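4-hydroxy-tetrahydrodipicolinate synthase (Methylacidiphilum fumariolicum SolV, PDB 6T3T) probably catalyses the condensation of pyruvate with aspartate-beta-semialdehyde to 4-hydroxy-tetrahydrodipicolinate, a step of lysine biosynthesis by the diaminopimelate pathway. Local coordinates at residues V67-K72 with G96-L101; E54-L59 with I86-E91; T8-P13 with E25-H30; N80-A85 with S120-S125; V203-S208 with R213-L218. One frame throughout, in Å; residues are numbered along the deposited sequence.

How the contacts relate
All five contacts belong to one TIM barrel. Contacts 3 and 5 flank the seam where strands 5-9 and 202-205 meet: T8 OG1 lies 2.8 Å from S208 OG, a probable hydrogen bond, and V204 and T45, predicted to bind pyruvate, are close by. Contact 1 sits at the N-terminal ends of two neighbouring strands; R70 NH2 forms a salt bridge of 2.9 Å with E29 OE2, which ties it to contact 3. Contacts 2 and 4 share helix 82-95, and their centres are 13 Å apart. The centres of contacts 4 and 5 are about 30 Å apart, on opposite sides of the chain's centre, so the set spans much of the barrel.

Contact 1. Residues V67-K72 with G96-L101; sequences VEKRIK and GVDGVL
K72 and D98 meet at the N-terminal ends of two adjacent strands of the TIM barrel, 72-76 and 99-103, the end of the sheet away from where such barrels keep their active sites. D98 directs its CB toward segment 67-72, and CG lies beside the backbone N, opposite the carbonyl carbon (chi1 -55°). This sets the carboxylate against the neighbouring strand: OD2 comes to 3.0 Å from K72 CA and also accepts a hydrogen bond from the backbone N of I73. The K72 side chain crosses that of D98 at about a right angle. A bend at its second torsion (chi2 -82°) brings its aliphatic part across the acid, K72 CD 3.7 Å from D98 CG. A water joins the charged ends, 2.9 Å from K72 NZ and 3.0 Å from D98 OD1, accepting from the lysine and donating to the acid. K69 NZ, 4.5 Å from D98 OD1, adds a second positive charge nearby without closing a salt bridge. An asparagine in place of D98 would probably leave both lysines without their nearby negative charge. The loop that brings K69 round is a type I' beta turn from V67 to R70. The V67 carbonyl is gripped twice: V67 O accepts from R70 N at 3.1 Å and from R70 NE at 3.0 Å, the two donors arriving from opposite faces of the carbonyl plane.

Contact 2. Residues E54-L59 with I86-E91; sequences EEHIEL and IHLTKE
L88 lays its CD2 methyl over one face of the H56 imidazole, a CH-pi contact with CD2 4.2 Å from the ring centroid and 14° off the ring normal. The methyl is displaced toward the rim, and the closest ring atom is H56 CD2, at 4.1 Å from L88 CD2. H56 can present its face because CG stands anti to the backbone N (chi1 -163°), which carries the ring across toward helix 82-95. The ring is also held by its other end: H56 NE2 is hydrogen-bonded to the carbonyl O of G76, at the end of strand 72-76, so its rotation is fixed by a polar bond while a leucine methyl lies on the face. The same methyl serves a second partner, for I57 CD1 lies 4.2 Å from L88 CD2. I57 then extends its contact to the following turn of the opposing helix, where its CD1 is 3.9 Å from E91 CB. Only the aliphatic base of this glutamate takes part; its chain is bent at the second torsion, and OE2 forms a long, weak ion pair with K94. The segment axes run 11.1 Å apart at their closest, inclined by 33° with both directions roughly parallel, as expected for successive helices round a TIM barrel. Y53 of helix 53-67 extends the interface beyond the segment, touching L88 and E91. On helix 53-67, L59 touches S12 and V42, while on the other flank of helix 82-95 I86 and T89 pack on helix 112-125.

Contact 3. Residues T8-P13 with E25-H30; sequences TAIISP and ERLLEH
T8 OG1 is held by two groups, the side-chain OE1 of Q31 and the hydroxyl OG of S208, and so ties the first strand of the TIM barrel both to the helix that follows it and to the last strand's extension. Next along the chain, the first beta-alpha unit closes with hydrocarbon. L27, from helix 21-32, supplies the key group: CG stands anti to the backbone N (chi1 176°), which drives CD2 into the notch between I10 and I11. That methyl meets I11 CG1 at 3.9 Å and I10 CB at 4.1 Å. I10 turns its CG2 branch to it as well, so two consecutive residues share one leucine methyl. The two isoleucines then part ways: I10 also packs on L24 of the same helix, whereas I11 touches V253 and L257 of helix 251-259. The site is close to the pocket, since the side chain of I11 is about 4 Å from that of T45, predicted to bind pyruvate. S12 OG is hydrogen-bonded to the carbonyl O of G46. Within the apolar part, I10 CG2 lies 4.1 Å from L27 CD2.

Contact 4. Residues N80-A85 with S120-S125; sequences NSTAEA and SAIAAS
I122 reaches from helix 112-125 into the first turn of helix 82-95. From CB, which is directed at that helix, the two branches divide. CG2 stands anti to the backbone N and meets T89 OG1 at 3.8 Å, one turn beyond A85. CG1 takes the other course, beside the backbone N (chi1 -57°), and runs over A85: CG1 is 4.1 Å from A85 CB and 4.3 Å from T82 CG2, with I86 also against it. At the tip, CD1 comes to 3.6 Å from A85 CB, a close fit that rests on the alanine being small. Its chain neighbour A121 meets the T82 methyl, A121 CB to T82 CG2 4.0 Å. The threonine thus gives its methyl to the interface, while its hydroxyl OG1 is hydrogen-bonded to H118 ND1. Helix 82-95 starts right here, with S81 as its N-cap: S81 OG accepts from E84 N over 3.2 Å, nearly straight at 169°. In the other segment, S125 OG donates to I122 O. A second subunit covers the outer side of this corner, where its P49 packs on N80 and S81 and its L269 on T82. Across the two segments, then, the contact is made by methyl and methylene groups without a hydrogen bond, its hold coming from shape and burial, while the nearby hydroxyls find their partners within their own segment or beyond the pair.

Contact 5. Residues V203-S208 with R213-L218; sequences VVSVAS and RPVSAL
V215 pushes its isopropyl group into the bend that ends strand 202-205, the last strand of the TIM barrel, just before helix 212-223. Its CG1 stands anti to the backbone N (chi1 167°) and faces the two serines, 3.6 Å from S205 OG and 3.9 Å from S208 CB. The other methyl is turned to A207 and the S208 backbone: V215 CG2 lies 3.8 Å from A207 CB and 3.9 Å from S208 N. Both methyls are used, and S208 touches each, so the valine's rotation matters to three residues at once. The bend is shaped by an ST motif, in which S205 OG accepts from S208 N at 2.9 Å with an N-H...O angle of 157°. The same hydroxyl oxygen is hydrogen-bonded to D189 OD1, whose other oxygen takes the backbone N of V206 and of A207, so one aspartate and one serine hold much of the turn. The polar partner of S208 OG outside the bend is T8. An alanine at S205 would probably leave S208 N and D189 without their hydroxyl partner, the turn held less firmly and the packing under V215 thinner. V204, predicted to bind pyruvate, precedes this serine, and the S205 side chain is about 8 Å from that of K162, the predicted Schiff-base lysine. On the helix side, V215 CB itself closes in on S208 CB, at 4.1 Å.

Contact 1. Residues V67-K72 with G96-L101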
# COMPACT_ATOMS: atom_id res chain seq x y z
N VAL A 67 24.86 32.28 11.75
CA VAL A 67 25.00 32.37 10.30
C VAL A 67 25.22 33.81 9.88
O VAL A 67 25.97 34.07 8.94
CB VAL A 67 23.78 31.74 9.60
CG1 VAL A 67 23.75 32.09 8.10
CG2 VAL A 67 23.80 30.24 9.76
N GLU A 68 24.59 34.77 10.58
CA GLU A 68 24.74 36.20 10.26
C GLU A 68 24.66 36.47 8.76
O GLU A 68 25.50 37.16 8.17
CB GLU A 68 26.07 36.74 10.82
CG GLU A 68 26.13 38.28 11.09
CD GLU A 68 27.43 38.72 11.79
OE1 GLU A 68 27.90 39.88 11.60
OE2 GLU A 68 28.01 37.90 12.52
N LYS A 69 23.61 35.92 8.15
CA LYS A 69 23.20 36.16 6.77
C LYS A 69 24.20 35.67 5.72
O LYS A 69 24.05 36.00 4.55
CB LYS A 69 22.89 37.65 6.54
CG LYS A 69 21.72 38.14 7.38
CD LYS A 69 20.45 38.21 6.56
CE LYS A 69 20.26 39.63 5.99
NZ LYS A 69 18.98 39.72 5.21
N ARG A 70 25.22 34.90 6.10
CA ARG A 70 26.16 34.44 5.08
C ARG A 70 25.51 33.47 4.11
O ARG A 70 25.81 33.49 2.92
CB ARG A 70 27.37 33.80 5.74
CG ARG A 70 28.24 34.79 6.48
CD ARG A 70 29.34 34.09 7.26
NE ARG A 70 28.84 33.54 8.51
CZ ARG A 70 29.57 32.78 9.32
NH1 ARG A 70 30.82 32.48 9.01
NH2 ARG A 70 29.05 32.31 10.44
N ILE A 71 24.60 32.62 4.60
CA ILE A 71 23.79 31.75 3.76
C ILE A 71 22.34 31.85 4.25
O ILE A 71 22.05 32.39 5.32
CB ILE A 71 24.31 30.29 3.76
CG1 ILE A 71 24.27 29.68 5.16
CG2 ILE A 71 25.73 30.20 3.22
CD1 ILE A 71 24.78 28.18 5.22
N LYS A 72 21.42 31.28 3.46
CA LYS A 72 19.99 31.45 3.74
C LYS A 72 19.52 30.55 4.87
O LYS A 72 20.07 29.48 5.12
CB LYS A 72 19.16 31.15 2.50
CG LYS A 72 19.62 31.88 1.27
CD LYS A 72 19.06 33.29 1.27
CE LYS A 72 19.52 34.06 0.06
NZ LYS A 72 19.11 35.50 0.17
N GLY A 96 14.10 37.08 11.94
CA GLY A 96 14.69 37.61 10.71
C GLY A 96 15.25 36.57 9.76
O GLY A 96 16.30 36.80 9.15
N VAL A 97 14.54 35.48 9.54
CA VAL A 97 15.02 34.43 8.64
C VAL A 97 14.71 34.82 7.21
O VAL A 97 14.04 35.82 6.95
CB VAL A 97 14.40 33.07 9.00
CG1 VAL A 97 14.67 32.71 10.45
CG2 VAL A 97 12.87 33.11 8.76
N ASP A 98 15.19 34.04 6.25
CA ASP A 98 14.87 34.32 4.87
C ASP A 98 13.54 33.73 4.42
O ASP A 98 12.98 34.21 3.43
CB ASP A 98 15.99 33.80 3.98
CG ASP A 98 17.31 34.35 4.38
OD1 ASP A 98 17.50 35.58 4.28
OD2 ASP A 98 18.15 33.56 4.89
N GLY A 99 13.01 32.73 5.13
CA GLY A 99 11.78 32.07 4.74
C GLY A 99 11.47 30.94 5.70
O GLY A 99 12.25 30.65 6.61
N VAL A 100 10.34 30.25 5.47
CA VAL A 100 9.94 29.16 6.36
C VAL A 100 9.58 27.92 5.55
O VAL A 100 9.19 28.01 4.38
CB VAL A 100 8.77 29.51 7.31
CG1 VAL A 100 9.20 30.49 8.37
CG2 VAL A 100 7.53 30.01 6.53
N LEU A 101 9.78 26.76 6.17
CA LEU A 101 9.37 25.48 5.61
C LEU A 101 8.16 24.98 6.39
O LEU A 101 8.24 24.80 7.61
CB LEU A 101 10.50 24.45 5.72
CG LEU A 101 10.26 23.08 5.12
CD1 LEU A 101 10.39 23.19 3.60
CD2 LEU A 101 11.24 22.04 5.67
O HOH W 1 19.91 36.44 2.80

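Contact 2. Residues E54-L59 with I86-E91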
# COMPACT_ATOMS: atom_id res chain seq x y z
N GLU A 54 10.06 27.42 23.45
CA GLU A 54 11.21 28.30 23.64
C GLU A 54 12.52 27.67 23.17
O GLU A 54 13.39 28.38 22.66
CB GLU A 54 11.06 28.79 25.06
CG GLU A 54 9.60 29.16 24.67
CD GLU A 54 8.44 29.17 25.62
OE1 GLU A 54 8.27 28.01 26.12
OE2 GLU A 54 7.64 30.17 25.66
N GLU A 55 12.67 26.35 23.28
CA GLU A 55 13.79 25.73 22.60
C GLU A 55 13.64 25.89 21.08
O GLU A 55 14.62 26.18 20.39
CB GLU A 55 13.90 24.26 22.98
CG GLU A 55 14.67 24.05 24.25
CD GLU A 55 14.58 22.64 24.74
OE1 GLU A 55 13.52 22.01 24.56
OE2 GLU A 55 15.57 22.14 25.28
N HIS A 56 12.42 25.71 20.54
CA HIS A 56 12.16 25.91 19.11
C HIS A 56 12.57 27.31 18.67
O HIS A 56 13.23 27.49 17.64
CB HIS A 56 10.68 25.69 18.81
CG HIS A 56 10.36 25.48 17.36
ND1 HIS A 56 9.74 24.34 16.90
CD2 HIS A 56 10.57 26.26 16.28
CE1 HIS A 56 9.57 24.43 15.59
NE2 HIS A 56 10.07 25.59 15.19
N ILE A 57 12.17 28.32 19.44
CA ILE A 57 12.51 29.70 19.11
C ILE A 57 14.01 29.91 19.23
O ILE A 57 14.62 30.55 18.37
CB ILE A 57 11.72 30.67 20.01
CG1 ILE A 57 10.22 30.46 19.83
CG2 ILE A 57 12.09 32.11 19.70
CD1 ILE A 57 9.80 30.38 18.40
N GLU A 58 14.63 29.35 20.27
CA GLU A 58 16.05 29.57 20.52
C GLU A 58 16.95 28.94 19.45
O GLU A 58 17.98 29.52 19.08
CB GLU A 58 16.45 29.04 21.89
CG GLU A 58 17.85 29.45 22.31
CD GLU A 58 18.01 30.97 22.45
OE1 GLU A 58 17.00 31.68 22.65
OE2 GLU A 58 19.16 31.45 22.37
N LEU A 59 16.60 27.75 18.96
CA LEU A 59 17.42 27.15 17.91
C LEU A 59 17.38 27.99 16.65
O LEU A 59 18.42 28.20 16.00
CB LEU A 59 16.94 25.72 17.61
CG LEU A 59 17.60 24.58 18.39
CD1 LEU A 59 16.65 23.40 18.49
CD2 LEU A 59 18.94 24.14 17.75
N ILE A 86 0.95 29.70 12.30
CA ILE A 86 1.00 31.15 12.11
C ILE A 86 1.88 31.79 13.18
O ILE A 86 2.76 32.60 12.88
CB ILE A 86 -0.43 31.72 12.13
CG1 ILE A 86 -1.14 31.41 10.82
CG2 ILE A 86 -0.42 33.23 12.48
CD1 ILE A 86 -2.65 31.73 10.86
N HIS A 87 1.69 31.37 14.43
CA HIS A 87 2.47 31.96 15.52
C HIS A 87 3.95 31.67 15.36
O HIS A 87 4.78 32.57 15.43
CB HIS A 87 1.95 31.44 16.87
CG HIS A 87 2.71 31.97 18.05
ND1 HIS A 87 2.62 33.28 18.47
CD2 HIS A 87 3.57 31.36 18.91
CE1 HIS A 87 3.39 33.46 19.53
NE2 HIS A 87 3.98 32.31 19.81
N LEU A 88 4.29 30.40 15.07
CA LEU A 88 5.68 30.02 14.82
C LEU A 88 6.25 30.78 13.64
O LEU A 88 7.40 31.24 13.69
CB LEU A 88 5.78 28.50 14.54
CG LEU A 88 5.68 27.61 15.77
CD1 LEU A 88 5.58 26.11 15.40
CD2 LEU A 88 6.85 27.91 16.73
N THR A 89 5.48 30.93 12.57
CA THR A 89 6.02 31.65 11.42
C THR A 89 6.27 33.12 11.75
O THR A 89 7.29 33.69 11.35
CB THR A 89 5.08 31.52 10.22
OG1 THR A 89 4.93 30.13 9.90
CG2 THR A 89 5.64 32.28 9.02
N LYS A 90 5.36 33.74 12.50
CA LYS A 90 5.58 35.14 12.83
C LYS A 90 6.80 35.29 13.72
O LYS A 90 7.58 36.23 13.56
CB LYS A 90 4.34 35.71 13.49
CG LYS A 90 3.26 36.04 12.46
CD LYS A 90 1.89 36.10 13.10
CE LYS A 90 0.87 36.68 12.15
NZ LYS A 90 0.21 37.86 12.77
N GLU A 91 7.02 34.34 14.64
CA GLU A 91 8.20 34.42 15.47
C GLU A 91 9.47 34.31 14.64
O GLU A 91 10.45 35.04 14.88
CB GLU A 91 8.16 33.36 16.56
CG GLU A 91 7.07 33.62 17.56
CD GLU A 91 7.23 34.97 18.25
OE1 GLU A 91 8.37 35.31 18.64
OE2 GLU A 91 6.21 35.70 18.38

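Contact 3. Residues T8-P13 with E25-H30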
# COMPACT_ATOMS: atom_id res chain seq x y z
N THR A 8 20.65 22.33 4.13
CA THR A 8 20.87 21.26 5.08
C THR A 8 19.81 21.33 6.17
O THR A 8 19.71 22.34 6.87
CB THR A 8 22.28 21.37 5.65
OG1 THR A 8 23.22 21.30 4.57
CG2 THR A 8 22.59 20.27 6.72
N ALA A 9 18.99 20.28 6.30
CA ALA A 9 18.12 20.12 7.47
C ALA A 9 19.01 19.67 8.62
O ALA A 9 19.42 18.51 8.68
CB ALA A 9 16.99 19.12 7.20
N ILE A 10 19.38 20.60 9.50
CA ILE A 10 20.37 20.32 10.53
C ILE A 10 19.72 19.59 11.69
O ILE A 10 18.56 19.83 12.04
CB ILE A 10 21.04 21.62 11.02
CG1 ILE A 10 19.97 22.64 11.47
CG2 ILE A 10 21.91 22.18 9.95
CD1 ILE A 10 20.53 23.62 12.45
N ILE A 11 20.51 18.71 12.32
CA ILE A 11 20.15 18.17 13.64
C ILE A 11 20.06 19.33 14.65
O ILE A 11 20.63 20.40 14.46
CB ILE A 11 21.19 17.14 14.10
CG1 ILE A 11 22.59 17.77 14.13
CG2 ILE A 11 21.25 15.92 13.17
CD1 ILE A 11 23.55 17.10 15.12
N SER A 12 19.35 19.09 15.76
CA SER A 12 19.40 19.99 16.90
C SER A 12 20.38 19.34 17.87
O SER A 12 20.04 18.32 18.48
CB SER A 12 18.03 20.17 17.57
OG SER A 12 17.14 20.87 16.74
N PRO A 13 21.61 19.84 17.99
CA PRO A 13 22.57 19.17 18.88
C PRO A 13 22.18 19.38 20.33
O PRO A 13 21.79 20.47 20.73
CB PRO A 13 23.92 19.83 18.53
CG PRO A 13 23.58 21.11 17.88
CD PRO A 13 22.25 20.90 17.19
N GLU A 25 27.36 25.74 16.62
CA GLU A 25 28.26 26.65 15.94
C GLU A 25 29.22 25.88 15.04
O GLU A 25 29.47 26.27 13.90
CB GLU A 25 29.04 27.49 16.96
CG GLU A 25 28.16 28.42 17.77
CD GLU A 25 28.85 28.97 19.03
OE1 GLU A 25 30.05 28.70 19.25
OE2 GLU A 25 28.17 29.67 19.81
N ARG A 26 29.81 24.80 15.56
CA ARG A 26 30.77 24.08 14.72
C ARG A 26 30.09 23.51 13.49
O ARG A 26 30.65 23.54 12.40
CB ARG A 26 31.50 22.98 15.49
CG ARG A 26 32.76 22.55 14.68
CD ARG A 26 33.79 21.65 15.41
NE ARG A 26 34.43 22.27 16.57
CZ ARG A 26 35.27 23.31 16.53
NH1 ARG A 26 35.59 23.89 15.37
NH2 ARG A 26 35.80 23.78 17.66
N LEU A 27 28.89 22.93 13.67
CA LEU A 27 28.18 22.34 12.54
C LEU A 27 27.81 23.39 11.51
O LEU A 27 27.95 23.17 10.29
CB LEU A 27 26.96 21.56 13.05
CG LEU A 27 25.96 20.89 12.11
CD1 LEU A 27 26.35 19.45 11.69
CD2 LEU A 27 24.60 20.88 12.81
N LEU A 28 27.34 24.56 11.98
CA LEU A 28 26.95 25.62 11.06
C LEU A 28 28.14 26.14 10.27
O LEU A 28 28.05 26.35 9.06
CB LEU A 28 26.25 26.73 11.84
CG LEU A 28 24.83 26.34 12.25
CD1 LEU A 28 24.19 27.38 13.18
CD2 LEU A 28 24.01 26.15 10.99
N GLU A 29 29.29 26.32 10.93
CA GLU A 29 30.49 26.77 10.22
C GLU A 29 30.93 25.75 9.18
O GLU A 29 31.36 26.12 8.09
CB GLU A 29 31.62 27.05 11.21
CG GLU A 29 31.33 28.23 12.15
CD GLU A 29 31.18 29.59 11.44
OE1 GLU A 29 31.60 29.74 10.27
OE2 GLU A 29 30.66 30.53 12.08
N HIS A 30 30.88 24.46 9.52
CA HIS A 30 31.26 23.44 8.54
C HIS A 30 30.35 23.50 7.32
O HIS A 30 30.82 23.30 6.19
CB HIS A 30 31.24 22.04 9.20
CG HIS A 30 31.95 20.98 8.40
ND1 HIS A 30 33.27 21.09 8.01
CD2 HIS A 30 31.52 19.78 7.93
CE1 HIS A 30 33.62 20.01 7.32
NE2 HIS A 30 32.57 19.21 7.25

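Contact 4. Residues N80-A85 with S120-S125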
# COMPACT_ATOMS: atom_id res chain seq x y z
N ASN A 80 0.34 20.92 12.85
CA ASN A 80 -0.98 20.48 12.42
C ASN A 80 -2.08 21.37 12.99
O ASN A 80 -3.26 21.06 12.82
CB ASN A 80 -1.22 19.01 12.78
CG ASN A 80 -1.19 18.77 14.27
OD1 ASN A 80 -0.93 19.68 15.06
ND2 ASN A 80 -1.46 17.53 14.66
N SER A 81 -1.71 22.42 13.71
CA SER A 81 -2.59 23.52 14.08
C SER A 81 -2.24 24.74 13.25
O SER A 81 -1.10 25.25 13.33
CB SER A 81 -2.48 23.84 15.57
OG SER A 81 -3.06 25.12 15.82
N THR A 82 -3.20 25.22 12.46
CA THR A 82 -2.97 26.38 11.63
C THR A 82 -2.58 27.59 12.48
O THR A 82 -1.65 28.32 12.14
CB THR A 82 -4.21 26.66 10.79
OG1 THR A 82 -4.55 25.48 10.06
CG2 THR A 82 -4.01 27.83 9.84
N ALA A 83 -3.26 27.79 13.61
CA ALA A 83 -2.92 28.91 14.48
C ALA A 83 -1.49 28.81 15.00
O ALA A 83 -0.74 29.79 14.97
CB ALA A 83 -3.91 29.00 15.64
N GLU A 84 -1.07 27.62 15.44
CA GLU A 84 0.29 27.48 15.96
C GLU A 84 1.33 27.69 14.87
O GLU A 84 2.42 28.20 15.15
CB GLU A 84 0.52 26.14 16.63
CG GLU A 84 1.88 26.14 17.32
CD GLU A 84 2.29 24.81 17.93
OE1 GLU A 84 1.73 23.75 17.54
OE2 GLU A 84 3.17 24.82 18.84
N ALA A 85 1.03 27.24 13.64
CA ALA A 85 1.94 27.48 12.52
C ALA A 85 2.07 28.97 12.23
O ALA A 85 3.15 29.47 11.93
CB ALA A 85 1.47 26.72 11.27
N SER A 120 -2.99 28.66 2.85
CA SER A 120 -3.35 30.03 2.46
C SER A 120 -3.38 30.96 3.67
O SER A 120 -2.91 32.10 3.59
CB SER A 120 -4.69 30.08 1.75
OG SER A 120 -4.65 29.35 0.54
N ALA A 121 -3.93 30.50 4.79
CA ALA A 121 -4.01 31.34 5.97
C ALA A 121 -2.62 31.70 6.49
O ALA A 121 -2.40 32.83 6.90
CB ALA A 121 -4.82 30.64 7.06
N ILE A 122 -1.68 30.74 6.47
CA ILE A 122 -0.31 31.00 6.91
C ILE A 122 0.39 31.95 5.94
O ILE A 122 1.04 32.91 6.35
CB ILE A 122 0.50 29.70 7.07
CG1 ILE A 122 -0.18 28.73 8.05
CG2 ILE A 122 1.96 30.03 7.52
CD1 ILE A 122 0.28 27.26 7.90
N ALA A 123 0.25 31.69 4.64
CA ALA A 123 0.86 32.57 3.65
C ALA A 123 0.37 34.01 3.80
O ALA A 123 1.16 34.95 3.73
CB ALA A 123 0.55 32.05 2.24
N ALA A 124 -0.94 34.19 4.02
CA ALA A 124 -1.50 35.53 4.17
C ALA A 124 -1.02 36.24 5.43
O ALA A 124 -1.08 37.47 5.51
CB ALA A 124 -3.03 35.45 4.20
N SER A 125 -0.57 35.49 6.43
CA SER A 125 -0.17 36.13 7.67
C SER A 125 1.25 36.67 7.62
O SER A 125 1.63 37.39 8.54
CB SER A 125 -0.28 35.14 8.83
OG SER A 125 0.74 34.18 8.74

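Contact 5. Residues V203-S208 with R213-L218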
# COMPACT_ATOMS: atom_id res chain seq x y z
N VAL A 203 17.86 20.37 -3.22
CA VAL A 203 17.55 19.38 -2.20
C VAL A 203 17.55 20.04 -0.83
O VAL A 203 18.38 20.91 -0.55
CB VAL A 203 18.56 18.21 -2.27
CG1 VAL A 203 20.00 18.69 -1.96
CG2 VAL A 203 18.12 17.08 -1.39
N VAL A 204 16.60 19.66 0.00
CA VAL A 204 16.71 19.83 1.44
C VAL A 204 17.22 18.50 1.97
O VAL A 204 16.48 17.51 2.02
CB VAL A 204 15.37 20.22 2.07
CG1 VAL A 204 15.56 20.44 3.58
CG2 VAL A 204 14.81 21.48 1.40
N SER A 205 18.49 18.48 2.38
CA SER A 205 19.28 17.28 2.50
C SER A 205 19.53 16.91 3.96
O SER A 205 19.71 17.78 4.81
CB SER A 205 20.62 17.46 1.79
OG SER A 205 21.52 16.48 2.19
N VAL A 206 19.53 15.60 4.22
CA VAL A 206 20.02 15.07 5.48
C VAL A 206 21.50 14.74 5.39
O VAL A 206 22.25 15.05 6.30
CB VAL A 206 19.23 13.81 5.89
CG1 VAL A 206 19.85 13.18 7.17
CG2 VAL A 206 17.77 14.12 6.06
N ALA A 207 21.91 14.09 4.28
CA ALA A 207 23.29 13.62 4.16
C ALA A 207 24.29 14.76 4.24
O ALA A 207 25.41 14.55 4.69
CB ALA A 207 23.50 12.88 2.84
N SER A 208 23.89 15.97 3.80
CA SER A 208 24.78 17.11 3.79
C SER A 208 25.24 17.53 5.19
O SER A 208 26.19 18.31 5.29
CB SER A 208 24.11 18.29 3.09
OG SER A 208 22.88 18.65 3.72
N ARG A 213 30.05 19.23 1.18
CA ARG A 213 30.61 19.50 -0.14
C ARG A 213 30.22 18.46 -1.18
O ARG A 213 29.84 18.86 -2.30
CB ARG A 213 32.13 19.61 -0.09
CG ARG A 213 32.69 20.99 -0.19
CD ARG A 213 34.20 20.95 -0.45
NE ARG A 213 34.60 22.03 -1.33
CZ ARG A 213 35.15 23.15 -0.88
NH1 ARG A 213 35.48 24.10 -1.73
NH2 ARG A 213 35.38 23.31 0.41
N PRO A 214 30.35 17.14 -0.94
CA PRO A 214 29.92 16.17 -1.96
C PRO A 214 28.43 16.24 -2.32
O PRO A 214 28.07 16.09 -3.49
CB PRO A 214 30.32 14.83 -1.34
CG PRO A 214 31.46 15.17 -0.44
CD PRO A 214 30.99 16.45 0.19
N VAL A 215 27.55 16.39 -1.32
CA VAL A 215 26.12 16.44 -1.61
C VAL A 215 25.78 17.67 -2.44
O VAL A 215 25.00 17.60 -3.39
CB VAL A 215 25.30 16.41 -0.30
CG1 VAL A 215 23.86 16.79 -0.55
CG2 VAL A 215 25.37 15.03 0.34
N SER A 216 26.31 18.83 -2.03
CA SER A 216 26.09 20.06 -2.81
C SER A 216 26.75 19.98 -4.18
O SER A 216 26.22 20.55 -5.15
CB SER A 216 26.58 21.26 -2.00
OG SER A 216 28.00 21.31 -1.98
N ALA A 217 27.90 19.31 -4.30
CA ALA A 217 28.50 19.13 -5.62
C ALA A 217 27.61 18.27 -6.50
O ALA A 217 27.48 18.52 -7.71
CB ALA A 217 29.88 18.50 -5.50
N LEU A 218 26.95 17.27 -5.92
CA LEU A 218 26.05 16.42 -6.69
C LEU A 218 25.02 17.27 -7.41
O LEU A 218 24.77 17.09 -8.62
CB LEU A 218 25.40 15.38 -5.79
CG LEU A 218 24.67 14.18 -6.42
CD1 LEU A 218 24.62 12.98 -5.48
CD2 LEU A 218 23.27 14.56 -6.77